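Local coordinates for fusolin (Anomala cuprea entomopoxvirus, PDB 4YN1), which crystallises in vivo as viral spindles that enhance virulence, and probably acts on chitin through a lytic polysaccharide monooxygenase-like domain, at residues 147-152 and 194-199; 169-174 and 203-208; 141-146 and 178-183; 4-9 and 186-191. One frame throughout, in Å; residues are numbered along the deposited sequence.

Interaction 1: residues 147-152 and 194-199. With NAG (2-acetamido-2-deoxy-beta-D-glucopyranose), chain B.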
loop_
_atom_site.group_PDB
_atom_site.type_symbol
_atom_site.label_atom_id
_atom_site.label_comp_id
_atom_site.label_asym_id
_atom_site.label_seq_id
_atom_site.Cartn_x
_atom_site.Cartn_y
_atom_site.Cartn_z
ATOM N N SER A 147 -17.912 5.383 -10.379
ATOM C CA SER A 147 -17.117 4.921 -9.253
ATOM C C SER A 147 -16.681 6.105 -8.431
ATOM O O SER A 147 -16.837 7.254 -8.863
ATOM C CB SER A 147 -15.887 4.157 -9.766
ATOM O OG SER A 147 -14.999 5.075 -10.387
ATOM N N TYR A 148 -16.080 5.835 -7.266
ATOM C CA TYR A 148 -15.584 6.881 -6.394
ATOM C C TYR A 148 -14.384 6.392 -5.611
ATOM O O TYR A 148 -14.105 5.200 -5.591
ATOM C CB TYR A 148 -16.675 7.454 -5.468
ATOM C CG TYR A 148 -17.166 6.478 -4.422
ATOM C CD1 TYR A 148 -17.951 5.392 -4.775
ATOM C CD2 TYR A 148 -16.861 6.651 -3.072
ATOM C CE1 TYR A 148 -18.486 4.544 -3.821
ATOM C CE2 TYR A 148 -17.307 5.741 -2.113
ATOM C CZ TYR A 148 -18.152 4.706 -2.491
ATOM O OH TYR A 148 -18.604 3.754 -1.621
ATOM N N PHE A 149 -13.642 7.316 -5.070
ATOM C CA PHE A 149 -12.426 7.032 -4.303
ATOM C C PHE A 149 -12.565 7.482 -2.874
ATOM O O PHE A 149 -13.006 8.608 -2.628
ATOM C CB PHE A 149 -11.219 7.789 -4.876
ATOM C CG PHE A 149 -10.667 7.207 -6.151
ATOM C CD1 PHE A 149 -11.173 7.589 -7.378
ATOM C CD2 PHE A 149 -9.687 6.227 -6.117
ATOM C CE1 PHE A 149 -10.667 7.049 -8.563
ATOM C CE2 PHE A 149 -9.183 5.675 -7.302
ATOM C CZ PHE A 149 -9.644 6.121 -8.520
ATOM N N GLU A 150 -12.070 6.658 -1.954
ATOM C CA GLU A 150 -11.873 7.003 -0.567
ATOM C C GLU A 150 -10.394 6.785 -0.244
ATOM O O GLU A 150 -9.806 5.801 -0.710
ATOM C CB GLU A 150 -12.705 6.093 0.352
ATOM C CG GLU A 150 -14.184 6.428 0.270
ATOM C CD GLU A 150 -15.088 5.548 1.107
ATOM O OE1 GLU A 150 -14.602 4.532 1.653
ATOM O OE2 GLU A 150 -16.308 5.828 1.156
ATOM N N VAL A 151 -9.797 7.713 0.496
ATOM C CA VAL A 151 -8.420 7.580 0.929
ATOM C C VAL A 151 -8.341 7.713 2.423
ATOM O O VAL A 151 -8.938 8.616 3.000
ATOM C CB VAL A 151 -7.463 8.558 0.239
ATOM C CG1 VAL A 151 -6.024 8.222 0.598
ATOM C CG2 VAL A 151 -7.655 8.541 -1.284
ATOM N N TYR A 152 -7.627 6.785 3.047
ATOM C CA TYR A 152 -7.443 6.775 4.491
ATOM C C TYR A 152 -5.984 6.862 4.791
ATOM O O TYR A 152 -5.174 6.456 3.968
ATOM C CB TYR A 152 -7.971 5.483 5.100
ATOM C CG TYR A 152 -9.435 5.231 4.839
ATOM C CD1 TYR A 152 -9.867 4.686 3.632
ATOM C CD2 TYR A 152 -10.393 5.489 5.818
ATOM C CE1 TYR A 152 -11.224 4.513 3.361
ATOM C CE2 TYR A 152 -11.749 5.299 5.567
ATOM C CZ TYR A 152 -12.163 4.833 4.330
ATOM O OH TYR A 152 -13.508 4.684 4.085
ATOM N N ARG A 194 -4.607 7.386 -19.639
ATOM C CA ARG A 194 -5.434 8.209 -18.757
ATOM C C ARG A 194 -5.328 7.688 -17.332
ATOM O O ARG A 194 -5.137 6.495 -17.106
ATOM C CB ARG A 194 -6.895 8.167 -19.181
ATOM C CG ARG A 194 -7.116 8.796 -20.544
ATOM C CD ARG A 194 -8.508 8.608 -21.078
ATOM N NE ARG A 194 -8.567 9.261 -22.386
ATOM C CZ ARG A 194 -8.106 8.750 -23.525
ATOM N NH1 ARG A 194 -7.633 7.509 -23.563
ATOM N NH2 ARG A 194 -8.160 9.462 -24.651
ATOM N N VAL A 195 -5.450 8.586 -16.383
ATOM C CA VAL A 195 -5.301 8.280 -14.959
ATOM C C VAL A 195 -6.341 9.013 -14.157
ATOM O O VAL A 195 -7.009 9.903 -14.671
ATOM C CB VAL A 195 -3.879 8.696 -14.473
ATOM C CG1 VAL A 195 -2.779 7.854 -15.104
ATOM C CG2 VAL A 195 -3.630 10.173 -14.670
ATOM N N TYR A 196 -6.404 8.719 -12.862
ATOM C CA TYR A 196 -7.206 9.478 -11.898
ATOM C C TYR A 196 -6.222 10.142 -10.952
ATOM O O TYR A 196 -5.453 9.437 -10.272
ATOM C CB TYR A 196 -8.134 8.590 -11.079
ATOM C CG TYR A 196 -9.214 7.907 -11.883
ATOM C CD1 TYR A 196 -10.367 8.589 -12.261
ATOM C CD2 TYR A 196 -9.073 6.588 -12.295
ATOM C CE1 TYR A 196 -11.362 7.965 -13.013
ATOM C CE2 TYR A 196 -10.060 5.959 -13.044
ATOM C CZ TYR A 196 -11.220 6.641 -13.367
ATOM O OH TYR A 196 -12.193 6.004 -14.076
ATOM N N ARG A 197 -6.166 11.475 -10.965
ATOM C CA ARG A 197 -5.319 12.230 -10.068
ATOM C C ARG A 197 -6.205 12.938 -9.066
ATOM O O ARG A 197 -7.251 13.463 -9.430
ATOM C CB ARG A 197 -4.409 13.240 -10.781
ATOM C CG ARG A 197 -3.345 12.580 -11.661
ATOM C CD ARG A 197 -2.269 13.570 -12.145
ATOM N NE ARG A 197 -2.876 14.647 -12.915
ATOM C CZ ARG A 197 -3.019 14.687 -14.239
ATOM N NH1 ARG A 197 -2.502 13.731 -15.006
ATOM N NH2 ARG A 197 -3.663 15.691 -14.806
ATOM N N MET A 198 -5.821 12.930 -7.804
ATOM C CA MET A 198 -6.634 13.580 -6.765
ATOM C C MET A 198 -5.699 14.172 -5.720
ATOM O O MET A 198 -4.659 13.591 -5.414
ATOM C CB MET A 198 -7.660 12.589 -6.147
ATOM C CG MET A 198 -7.036 11.416 -5.430
ATOM S SD MET A 198 -7.907 9.860 -5.491
ATOM C CE MET A 198 -7.392 9.271 -7.182
ATOM N N ILE A 199 -6.037 15.347 -5.210
ATOM C CA ILE A 199 -5.234 15.995 -4.183
ATOM C C ILE A 199 -5.699 15.472 -2.855
ATOM O O ILE A 199 -6.829 15.742 -2.447
ATOM C CB ILE A 199 -5.305 17.560 -4.215
ATOM C CG1 ILE A 199 -4.944 18.126 -5.622
ATOM C CG2 ILE A 199 -4.381 18.152 -3.128
ATOM C CD1 ILE A 199 -3.654 17.730 -6.122
HETATM C C1 NAG B . -18.295 8.915 1.157
HETATM C C2 NAG B . -18.854 8.250 2.412
HETATM C C3 NAG B . -20.156 7.539 2.039
HETATM C C4 NAG B . -21.128 8.516 1.392
HETATM C C5 NAG B . -20.449 9.213 0.215
HETATM C C6 NAG B . -21.297 10.284 -0.439
HETATM C C7 NAG B . -17.492 7.276 4.192
HETATM C C8 NAG B . -16.441 6.261 4.534
HETATM N N2 NAG B . -17.885 7.299 2.925
HETATM O O3 NAG B . -20.728 6.931 3.197
HETATM O O4 NAG B . -22.269 7.819 0.908
HETATM O O5 NAG B . -19.261 9.863 0.691
HETATM O O6 NAG B . -21.708 11.268 0.505
HETATM O O7 NAG B . -17.973 8.028 5.032
#
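Phe149 and Met198 meet in a buried, wholly apolar contact between strands 147-154 and 194-203, which belong to two different sheets. The strand axes come within 10.2 Å and cross at -45°, too far apart for backbone bonding, so side chains fill the gap. The Met198 chain bends at chi2 and again at chi3 (80°), which brings its methyl CE over the centre of the Phe149 ring, 3.8 Å from the centroid; SD sits obliquely to the ring, nearest CG. Together they make a CH-pi and a Met-aromatic contact. Face-to-face packing of two sheets through such residues is the beta-sandwich core of the lytic polysaccharide monooxygenase family. The far rim of the Phe149 ring, CE1, stands 3.7 Å from Tyr196 CG, over one face of the tyrosine ring. Trp215 stacks on Phe149, and Glu145 takes the Tyr196 hydroxyl. Across strand 147-154, Glu150 OE2 accepts a 2.8 Å bond from N2 of the N-acetylglucosamine, while Glu150 OE1 takes Tyr152 OH from above the carboxylate plane and pairs with Arg214.

Interaction 2: residues 169-174 and 203-208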
loop_
_atom_site.group_PDB
_atom_site.type_symbol
_atom_site.label_atom_id
_atom_site.label_comp_id
_atom_site.label_asym_id
_atom_site.label_seq_id
_atom_site.Cartn_x
_atom_site.Cartn_y
_atom_site.Cartn_z
ATOM N N LEU A 169 -7.342 1.556 12.942
ATOM C CA LEU A 169 -6.114 2.339 12.882
ATOM C C LEU A 169 -6.092 3.250 11.667
ATOM O O LEU A 169 -5.035 3.820 11.375
ATOM C CB LEU A 169 -4.884 1.415 12.867
ATOM C CG LEU A 169 -4.722 0.474 14.030
ATOM C CD1 LEU A 169 -3.370 -0.260 13.944
ATOM C CD2 LEU A 169 -4.852 1.228 15.344
ATOM N N LEU A 170 -7.232 3.429 10.975
ATOM C CA LEU A 170 -7.323 4.267 9.754
ATOM C C LEU A 170 -8.296 5.409 9.947
ATOM O O LEU A 170 -9.279 5.270 10.663
ATOM C CB LEU A 170 -7.773 3.407 8.565
ATOM C CG LEU A 170 -6.762 2.418 7.993
ATOM C CD1 LEU A 170 -7.446 1.509 7.016
ATOM C CD2 LEU A 170 -5.617 3.120 7.334
ATOM N N GLU A 171 -7.970 6.557 9.383
ATOM C CA GLU A 171 -8.781 7.752 9.403
ATOM C C GLU A 171 -9.050 8.203 7.978
ATOM O O GLU A 171 -8.128 8.273 7.162
ATOM C CB GLU A 171 -8.111 8.854 10.253
ATOM C CG GLU A 171 -6.802 9.454 9.791
ATOM C CD GLU A 171 -6.190 10.368 10.841
ATOM O OE1 GLU A 171 -5.813 11.508 10.488
ATOM O OE2 GLU A 171 -6.096 9.952 12.020
ATOM N N LEU A 172 -10.289 8.558 7.698
ATOM C CA LEU A 172 -10.697 9.026 6.366
ATOM C C LEU A 172 -10.171 10.418 6.099
ATOM O O LEU A 172 -10.364 11.316 6.910
ATOM C CB LEU A 172 -12.223 9.021 6.258
ATOM C CG LEU A 172 -12.807 9.442 4.907
ATOM C CD1 LEU A 172 -12.572 8.356 3.866
ATOM C CD2 LEU A 172 -14.299 9.705 5.014
ATOM N N VAL A 173 -9.475 10.598 4.974
ATOM C CA VAL A 173 -8.959 11.898 4.574
ATOM C C VAL A 173 -9.540 12.434 3.255
ATOM O O VAL A 173 -9.344 13.618 2.966
ATOM C CB VAL A 173 -7.413 11.973 4.603
ATOM C CG1 VAL A 173 -6.879 11.641 5.995
ATOM C CG2 VAL A 173 -6.743 11.107 3.532
ATOM N N PHE A 174 -10.191 11.589 2.460
ATOM C CA PHE A 174 -10.671 11.978 1.138
ATOM C C PHE A 174 -11.816 11.080 0.748
ATOM O O PHE A 174 -11.764 9.872 0.977
ATOM C CB PHE A 174 -9.498 11.857 0.140
ATOM C CG PHE A 174 -9.812 12.241 -1.283
ATOM C CD1 PHE A 174 -10.462 11.359 -2.129
ATOM C CD2 PHE A 174 -9.506 13.505 -1.761
ATOM C CE1 PHE A 174 -10.750 11.723 -3.450
ATOM C CE2 PHE A 174 -9.782 13.861 -3.078
ATOM C CZ PHE A 174 -10.431 12.974 -3.910
ATOM N N PRO A 203 -2.269 14.119 6.635
ATOM C CA PRO A 203 -1.860 14.710 7.901
ATOM C C PRO A 203 -0.382 14.449 8.162
ATOM O O PRO A 203 0.179 13.399 7.799
ATOM C CB PRO A 203 -2.770 13.994 8.929
ATOM C CG PRO A 203 -3.053 12.689 8.341
ATOM C CD PRO A 203 -3.175 12.977 6.864
ATOM N N TYR A 204 0.267 15.419 8.756
ATOM C CA TYR A 204 1.660 15.284 9.116
ATOM C C TYR A 204 1.871 14.081 10.035
ATOM O O TYR A 204 1.068 13.812 10.917
ATOM C CB TYR A 204 2.156 16.553 9.814
ATOM C CG TYR A 204 3.542 16.427 10.402
ATOM C CD1 TYR A 204 3.739 15.883 11.669
ATOM C CD2 TYR A 204 4.653 16.907 9.724
ATOM C CE1 TYR A 204 5.020 15.748 12.205
ATOM C CE2 TYR A 204 5.934 16.791 10.260
ATOM C CZ TYR A 204 6.104 16.273 11.525
ATOM O OH TYR A 204 7.381 16.133 12.007
ATOM N N ARG A 205 3.022 13.444 9.866
ATOM C CA ARG A 205 3.491 12.328 10.672
ATOM C C ARG A 205 4.985 12.447 10.824
ATOM O O ARG A 205 5.647 12.861 9.881
ATOM C CB ARG A 205 3.194 11.008 9.939
ATOM C CG ARG A 205 1.705 10.669 9.766
ATOM C CD ARG A 205 1.123 10.203 11.058
ATOM N NE ARG A 205 -0.299 9.908 10.962
ATOM C CZ ARG A 205 -1.287 10.764 11.199
ATOM N NH1 ARG A 205 -1.024 12.035 11.511
ATOM N NH2 ARG A 205 -2.548 10.360 11.135
ATOM N N GLN A 206 5.541 12.022 11.967
ATOM C CA GLN A 206 6.991 11.940 12.115
ATOM C C GLN A 206 7.388 10.459 12.143
ATOM O O GLN A 206 8.489 10.120 12.580
ATOM C CB GLN A 206 7.499 12.692 13.351
ATOM C CG GLN A 206 6.876 12.265 14.658
ATOM C CD GLN A 206 7.757 12.570 15.856
ATOM O OE1 GLN A 206 8.990 12.662 15.783
ATOM N NE2 GLN A 206 7.151 12.621 16.995
ATOM N N THR A 207 6.454 9.562 11.759
ATOM C CA THR A 207 6.670 8.137 11.691
ATOM C C THR A 207 6.308 7.646 10.296
ATOM O O THR A 207 5.578 8.310 9.575
ATOM C CB THR A 207 5.780 7.454 12.746
ATOM O OG1 THR A 207 4.442 7.936 12.575
ATOM C CG2 THR A 207 6.236 7.768 14.174
ATOM N N GLN A 208 6.747 6.445 9.958
ATOM C CA GLN A 208 6.368 5.824 8.696
ATOM C C GLN A 208 4.887 5.453 8.819
ATOM O O GLN A 208 4.428 4.992 9.876
ATOM C CB GLN A 208 7.218 4.596 8.408
ATOM C CG GLN A 208 6.874 4.010 7.063
ATOM C CD GLN A 208 7.839 2.955 6.601
ATOM O OE1 GLN A 208 9.039 3.018 6.867
ATOM N NE2 GLN A 208 7.322 1.950 5.935
HETATM O O HOH W 1 -3.842 13.114 12.314
#
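A carboxylate and a guanidinium set almost perpendicular, their planes 85° apart, make the polar link between Glu171 and Arg205. Instead of the two-pronged pairing in which both groups share a plane, the carboxylate reaches the guanidinium edge through OE1, and the salt bridge from Glu171 OE1 to Arg205 NH2 is long at 3.5 Å. A water spans the same two groups: it donates to Glu171 OE1 over 3.1 Å and accepts from Arg205 NH1. The arginine chain bends at chi2 (-75°), which turns the guanidinium back along its own loop, where NH1 also bonds to Tyr204 O, from above the carbonyl plane. NH2 has a further partner in Thr154 O, on strand 147-154, so the group is gripped from several directions.

Pro203 lies beside the charges: its CG touches Glu171 OE1 at 3.7 Å, and its CD makes the one apolar contact, with Val173 CG1 at 4.0 Å. Val173 also leans on Val200 of strand 194-203. Val173 and Phe174 both face Val151, a classic beta bulge in strand 170-176. The contact thus ties this strand to the loop joining strands 194-203 and 209-217. With backbone carbonyls and water sharing the guanidinium, its orientation probably depends less on Glu171 than on the whole set of acceptors, and the charge pair is likely a modest, partly hydrated attraction.

Interaction 3: residues 141-146 and 178-183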
loop_
_atom_site.group_PDB
_atom_site.type_symbol
_atom_site.label_atom_id
_atom_site.label_comp_id
_atom_site.label_asym_id
_atom_site.label_seq_id
_atom_site.Cartn_x
_atom_site.Cartn_y
_atom_site.Cartn_z
ATOM N N THR A 141 -6.348 0.118 -15.061
ATOM C CA THR A 141 -6.093 -0.806 -16.184
ATOM C C THR A 141 -7.388 -1.197 -16.899
ATOM O O THR A 141 -7.343 -1.915 -17.886
ATOM C CB THR A 141 -5.253 -1.987 -15.747
ATOM O OG1 THR A 141 -5.942 -2.733 -14.763
ATOM C CG2 THR A 141 -3.924 -1.549 -15.170
ATOM N N ALA A 142 -8.523 -0.793 -16.362
ATOM C CA ALA A 142 -9.846 -0.939 -16.947
ATOM C C ALA A 142 -10.654 0.264 -16.475
ATOM O O ALA A 142 -10.496 0.683 -15.332
ATOM C CB ALA A 142 -10.504 -2.226 -16.469
ATOM N N ILE A 143 -11.507 0.803 -17.322
ATOM C CA ILE A 143 -12.326 1.958 -16.970
ATOM C C ILE A 143 -13.707 1.496 -16.578
ATOM O O ILE A 143 -14.517 1.101 -17.409
ATOM C CB ILE A 143 -12.354 3.010 -18.096
ATOM C CG1 ILE A 143 -10.938 3.459 -18.507
ATOM C CG2 ILE A 143 -13.194 4.227 -17.664
ATOM C CD1 ILE A 143 -10.110 4.158 -17.405
ATOM N N HIS A 144 -13.943 1.510 -15.282
ATOM C CA HIS A 144 -15.176 1.092 -14.663
ATOM C C HIS A 144 -15.767 2.342 -14.045
ATOM O O HIS A 144 -15.197 2.842 -13.077
ATOM C CB HIS A 144 -14.854 0.081 -13.534
ATOM C CG HIS A 144 -14.166 -1.180 -13.962
ATOM N ND1 HIS A 144 -14.437 -1.775 -15.184
ATOM C CD2 HIS A 144 -13.304 -1.968 -13.271
ATOM C CE1 HIS A 144 -13.759 -2.912 -15.190
ATOM N NE2 HIS A 144 -13.048 -3.061 -14.060
ATOM N N GLU A 145 -16.772 2.931 -14.686
ATOM C CA GLU A 145 -17.487 4.110 -14.205
ATOM C C GLU A 145 -18.976 3.741 -14.233
ATOM O O GLU A 145 -19.382 2.916 -15.062
ATOM C CB GLU A 145 -17.171 5.369 -15.026
ATOM C CG GLU A 145 -15.713 5.814 -14.820
ATOM C CD GLU A 145 -15.261 7.130 -15.422
ATOM O OE1 GLU A 145 -16.028 7.739 -16.204
ATOM O OE2 GLU A 145 -14.122 7.551 -15.114
ATOM N N PRO A 146 -19.775 4.196 -13.273
ATOM C CA PRO A 146 -19.479 5.178 -12.221
ATOM C C PRO A 146 -18.721 4.569 -11.037
ATOM O O PRO A 146 -18.871 3.388 -10.739
ATOM C CB PRO A 146 -20.883 5.658 -11.811
ATOM C CG PRO A 146 -21.731 4.472 -11.996
ATOM C CD PRO A 146 -21.202 3.807 -13.248
ATOM N N VAL A 178 -13.845 11.286 -8.868
ATOM C CA VAL A 178 -12.640 11.883 -9.457
ATOM C C VAL A 178 -12.724 11.759 -10.983
ATOM O O VAL A 178 -12.938 10.646 -11.457
ATOM C CB VAL A 178 -11.375 11.134 -8.926
ATOM C CG1 VAL A 178 -10.095 11.661 -9.598
ATOM C CG2 VAL A 178 -11.270 11.268 -7.403
ATOM N N PRO A 179 -12.455 12.829 -11.754
ATOM C CA PRO A 179 -12.503 12.701 -13.224
ATOM C C PRO A 179 -11.290 11.969 -13.779
ATOM O O PRO A 179 -10.193 12.119 -13.265
ATOM C CB PRO A 179 -12.517 14.154 -13.708
ATOM C CG PRO A 179 -11.828 14.921 -12.646
ATOM C CD PRO A 179 -12.161 14.219 -11.346
ATOM N N LEU A 180 -11.505 11.222 -14.868
ATOM C CA LEU A 180 -10.458 10.576 -15.634
ATOM C C LEU A 180 -9.777 11.635 -16.477
ATOM O O LEU A 180 -10.448 12.336 -17.228
ATOM C CB LEU A 180 -11.080 9.490 -16.516
ATOM C CG LEU A 180 -10.140 8.623 -17.307
ATOM C CD1 LEU A 180 -9.273 7.765 -16.396
ATOM C CD2 LEU A 180 -10.927 7.711 -18.249
ATOM N N VAL A 181 -8.466 11.754 -16.364
ATOM C CA VAL A 181 -7.672 12.771 -17.056
ATOM C C VAL A 181 -6.524 12.160 -17.813
ATOM O O VAL A 181 -6.128 11.047 -17.542
ATOM C CB VAL A 181 -7.170 13.884 -16.085
ATOM C CG1 VAL A 181 -8.346 14.690 -15.482
ATOM C CG2 VAL A 181 -6.267 13.320 -14.978
ATOM N N ASN A 182 -5.985 12.892 -18.792
ATOM C CA ASN A 182 -4.799 12.446 -19.509
ATOM C C ASN A 182 -3.601 12.411 -18.577
ATOM O O ASN A 182 -3.371 13.370 -17.829
ATOM C CB ASN A 182 -4.471 13.419 -20.659
ATOM C CG ASN A 182 -5.493 13.332 -21.762
ATOM O OD1 ASN A 182 -6.056 12.276 -22.032
ATOM N ND2 ASN A 182 -5.811 14.430 -22.368
ATOM N N ARG A 183 -2.813 11.330 -18.644
ATOM C CA ARG A 183 -1.604 11.256 -17.856
ATOM C C ARG A 183 -0.615 12.302 -18.353
ATOM O O ARG A 183 -0.611 12.642 -19.545
ATOM C CB ARG A 183 -0.975 9.857 -17.920
ATOM C CG ARG A 183 -0.115 9.626 -19.157
ATOM C CD ARG A 183 0.384 8.202 -19.257
ATOM N NE ARG A 183 0.915 7.967 -20.598
ATOM C CZ ARG A 183 1.232 6.782 -21.104
ATOM N NH1 ARG A 183 1.066 5.680 -20.388
ATOM N NH2 ARG A 183 1.711 6.690 -22.338
HETATM O O HOH W 2 -14.301 10.392 -15.550
HETATM O O HOH W 3 -14.885 8.764 -12.206
#
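Methyl groups of Ile143 and Leu180 touch tip to tip where the loop before strand 147-154 passes the edge strand 180-182. This is the close-packed part: Ile143 CD1 lies 3.7 Å from Leu180 CD2 and almost as near to CD1, so it is set against both branches of the leucine. Leu180 holds CG opposite its own backbone N (chi1 -175°), which carries the fork across to the isoleucine. Alongside, the contact turns loose and wet. Glu145 OE2 only grazes Leu180 CB, at 3.9 Å, and its dealings with the strand run through solvent: one water donates to Glu145 OE2 over 2.9 Å and accepts from Leu180 N at 3.0 Å. A second water, with more acceptors in reach than protons, probably serves Val178 O; its link to Glu145 OE2 is weak. Tyr196 OH, on neighbouring strand 194-203, bonds directly to OE2. Here, at the margin of the four-stranded sheet, a carboxylate oxygen gathers donors from a tyrosine and from water, which would probably stabilise its negative charge.

Interaction 4: residues 4-9 and 186-191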
loop_
_atom_site.group_PDB
_atom_site.type_symbol
_atom_site.label_atom_id
_atom_site.label_comp_id
_atom_site.label_asym_id
_atom_site.label_seq_id
_atom_site.Cartn_x
_atom_site.Cartn_y
_atom_site.Cartn_z
ATOM N N VAL A 4 -2.288 2.143 -7.346
ATOM C CA VAL A 4 -1.726 3.461 -7.082
ATOM C C VAL A 4 -0.325 3.498 -7.658
ATOM O O VAL A 4 0.505 2.666 -7.303
ATOM C CB VAL A 4 -1.708 3.850 -5.573
ATOM C CG1 VAL A 4 -1.393 5.334 -5.415
ATOM C CG2 VAL A 4 -3.039 3.540 -4.888
ATOM N N THR A 5 -0.029 4.498 -8.490
ATOM C CA THR A 5 1.325 4.652 -9.028
ATOM C C THR A 5 2.101 5.708 -8.279
ATOM O O THR A 5 3.328 5.664 -8.264
ATOM C CB THR A 5 1.285 4.913 -10.521
ATOM O OG1 THR A 5 0.268 5.865 -10.806
ATOM C CG2 THR A 5 1.077 3.664 -11.277
ATOM N N PHE A 6 1.406 6.681 -7.700
ATOM C CA PHE A 6 2.078 7.665 -6.873
ATOM C C PHE A 6 1.245 8.044 -5.675
ATOM O O PHE A 6 0.144 8.586 -5.838
ATOM C CB PHE A 6 2.465 8.961 -7.603
ATOM C CG PHE A 6 3.221 9.874 -6.655
ATOM C CD1 PHE A 6 4.526 9.589 -6.284
ATOM C CD2 PHE A 6 2.619 11.003 -6.126
ATOM C CE1 PHE A 6 5.180 10.367 -5.323
ATOM C CE2 PHE A 6 3.268 11.781 -5.172
ATOM C CZ PHE A 6 4.540 11.454 -4.766
ATOM N N PRO A 7 1.814 7.976 -4.466
ATOM C CA PRO A 7 3.019 7.223 -4.057
ATOM C C PRO A 7 2.747 5.756 -4.407
ATOM O O PRO A 7 1.615 5.268 -4.290
ATOM C CB PRO A 7 3.136 7.525 -2.550
ATOM C CG PRO A 7 2.182 8.677 -2.285
ATOM C CD PRO A 7 1.083 8.471 -3.286
ATOM N N ILE A 8 3.754 5.060 -4.900
ATOM C CA ILE A 8 3.543 3.711 -5.414
ATOM C C ILE A 8 2.931 2.730 -4.399
ATOM O O ILE A 8 3.371 2.690 -3.249
ATOM C CB ILE A 8 4.867 3.191 -6.026
ATOM C CG1 ILE A 8 4.596 1.911 -6.872
ATOM C CG2 ILE A 8 5.929 2.956 -4.963
ATOM C CD1 ILE A 8 5.788 1.519 -7.709
ATOM N N ALA A 9 1.915 1.943 -4.842
ATOM C CA ALA A 9 1.288 0.930 -3.993
ATOM C C ALA A 9 2.296 -0.169 -3.692
ATOM O O ALA A 9 3.155 -0.512 -4.514
ATOM C CB ALA A 9 0.044 0.347 -4.640
ATOM N N ASP A 186 5.392 12.988 -17.484
ATOM C CA ASP A 186 6.238 12.416 -16.434
ATOM C C ASP A 186 5.606 11.235 -15.707
ATOM O O ASP A 186 6.192 10.730 -14.746
ATOM C CB ASP A 186 6.646 13.493 -15.415
ATOM C CG ASP A 186 5.523 14.080 -14.585
ATOM O OD1 ASP A 186 4.341 13.789 -14.886
ATOM O OD2 ASP A 186 5.820 14.885 -13.668
ATOM N N SER A 187 4.408 10.793 -16.117
ATOM C CA SER A 187 3.794 9.636 -15.444
ATOM C C SER A 187 4.631 8.373 -15.897
ATOM O O SER A 187 5.119 8.457 -16.996
ATOM C CB SER A 187 2.337 9.531 -15.885
ATOM O OG SER A 187 1.662 8.455 -15.265
ATOM N N LEU A 188 4.944 7.283 -15.185
ATOM C CA LEU A 188 4.548 6.661 -13.942
ATOM C C LEU A 188 3.545 5.518 -14.310
ATOM O O LEU A 188 3.904 4.337 -14.269
ATOM C CB LEU A 188 4.023 7.710 -12.984
ATOM C CG LEU A 188 3.898 7.407 -11.563
ATOM C CD1 LEU A 188 5.250 6.982 -10.893
ATOM C CD2 LEU A 188 3.347 8.557 -10.867
ATOM N N CYS A 189 2.384 5.881 -14.850
ATOM C CA CYS A 189 1.366 4.929 -15.255
ATOM C C CYS A 189 1.613 4.560 -16.714
ATOM O O CYS A 189 1.149 5.255 -17.601
ATOM C CB CYS A 189 -0.017 5.536 -15.043
ATOM S SG CYS A 189 -1.396 4.485 -15.565
ATOM N N THR A 190 2.392 3.506 -16.979
ATOM C CA THR A 190 2.640 3.094 -18.372
ATOM C C THR A 190 1.488 2.293 -18.938
ATOM O O THR A 190 1.387 2.130 -20.158
ATOM C CB THR A 190 3.937 2.255 -18.460
ATOM O OG1 THR A 190 3.899 1.264 -17.454
ATOM C CG2 THR A 190 5.181 3.107 -18.279
ATOM N N ALA A 191 0.650 1.747 -18.072
ATOM C CA ALA A 191 -0.456 0.877 -18.463
ATOM C C ALA A 191 -1.636 1.586 -19.075
ATOM O O ALA A 191 -2.501 0.930 -19.650
ATOM C CB ALA A 191 -0.910 0.045 -17.279
#
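Van der Waals packing, largely apolar, dominates the meeting of Leu188 with Thr5 and Phe6. Leu188 sets its two methyls on the bend that ends strand 2-6: CD2 sits 3.4 Å from Phe6 CB, and CD1 lies 3.5 Å from the backbone oxygen Thr5 O. Its CG packs on Thr5 CB at 3.8 Å, the two side chains sliding past each other in opposite directions. Phe6 meets the leucine with its CB while the ring is carried off elsewhere, because CG stands opposite the backbone N (chi1 -177°). The methyl CG2 of Thr5 brushes the backbone of Cys189, 4.2 Å from its CA.

Hydrogen bonds stay within each side or run to a third element. Cys189 N donates to Ser187 OG over 2.7 Å and almost straight, at 172°, forming an ST turn about Leu188, which itself follows a cis peptide bond. Glu137 of strand 131-140 bonds through its two carboxylate oxygens to the hydroxyls of Thr5 and Ser187, and so serves both segments. In segment 4-9, Ala9 N bonds to Val4 O at 2.9 Å, just before helix 10-17.

The covalent element is the disulfide from Cys189 to Cys139, which fastens the loop to that same strand. Thr5 and Phe6 both face Glu137, the signature of a classic beta bulge, here in the edge strand of the antiparallel four-stranded sheet.

Interaction 1 lies in the core, whereas interaction 3 is on the surface and interactions 2 and 4 are partly buried. Strand 194-203 links the first and third: it supplies half of interaction 1, and its Val195 N bonds to Val181 O of the neighbouring strand 180-182. Strand 147-154 does likewise for interactions 1 and 2, pairing Val151 with the bulge at Val173 and Phe174. Interactions 3 and 4 join through Arg183 NH1, bonded to Cys189 O. Chemistry follows position: aromatic and sulfur packing between sheets, a hydrated ion pair or water-bridged carboxylate toward the margins, and aliphatic packing beside a disulfide at the opposite edge strand, 2-6.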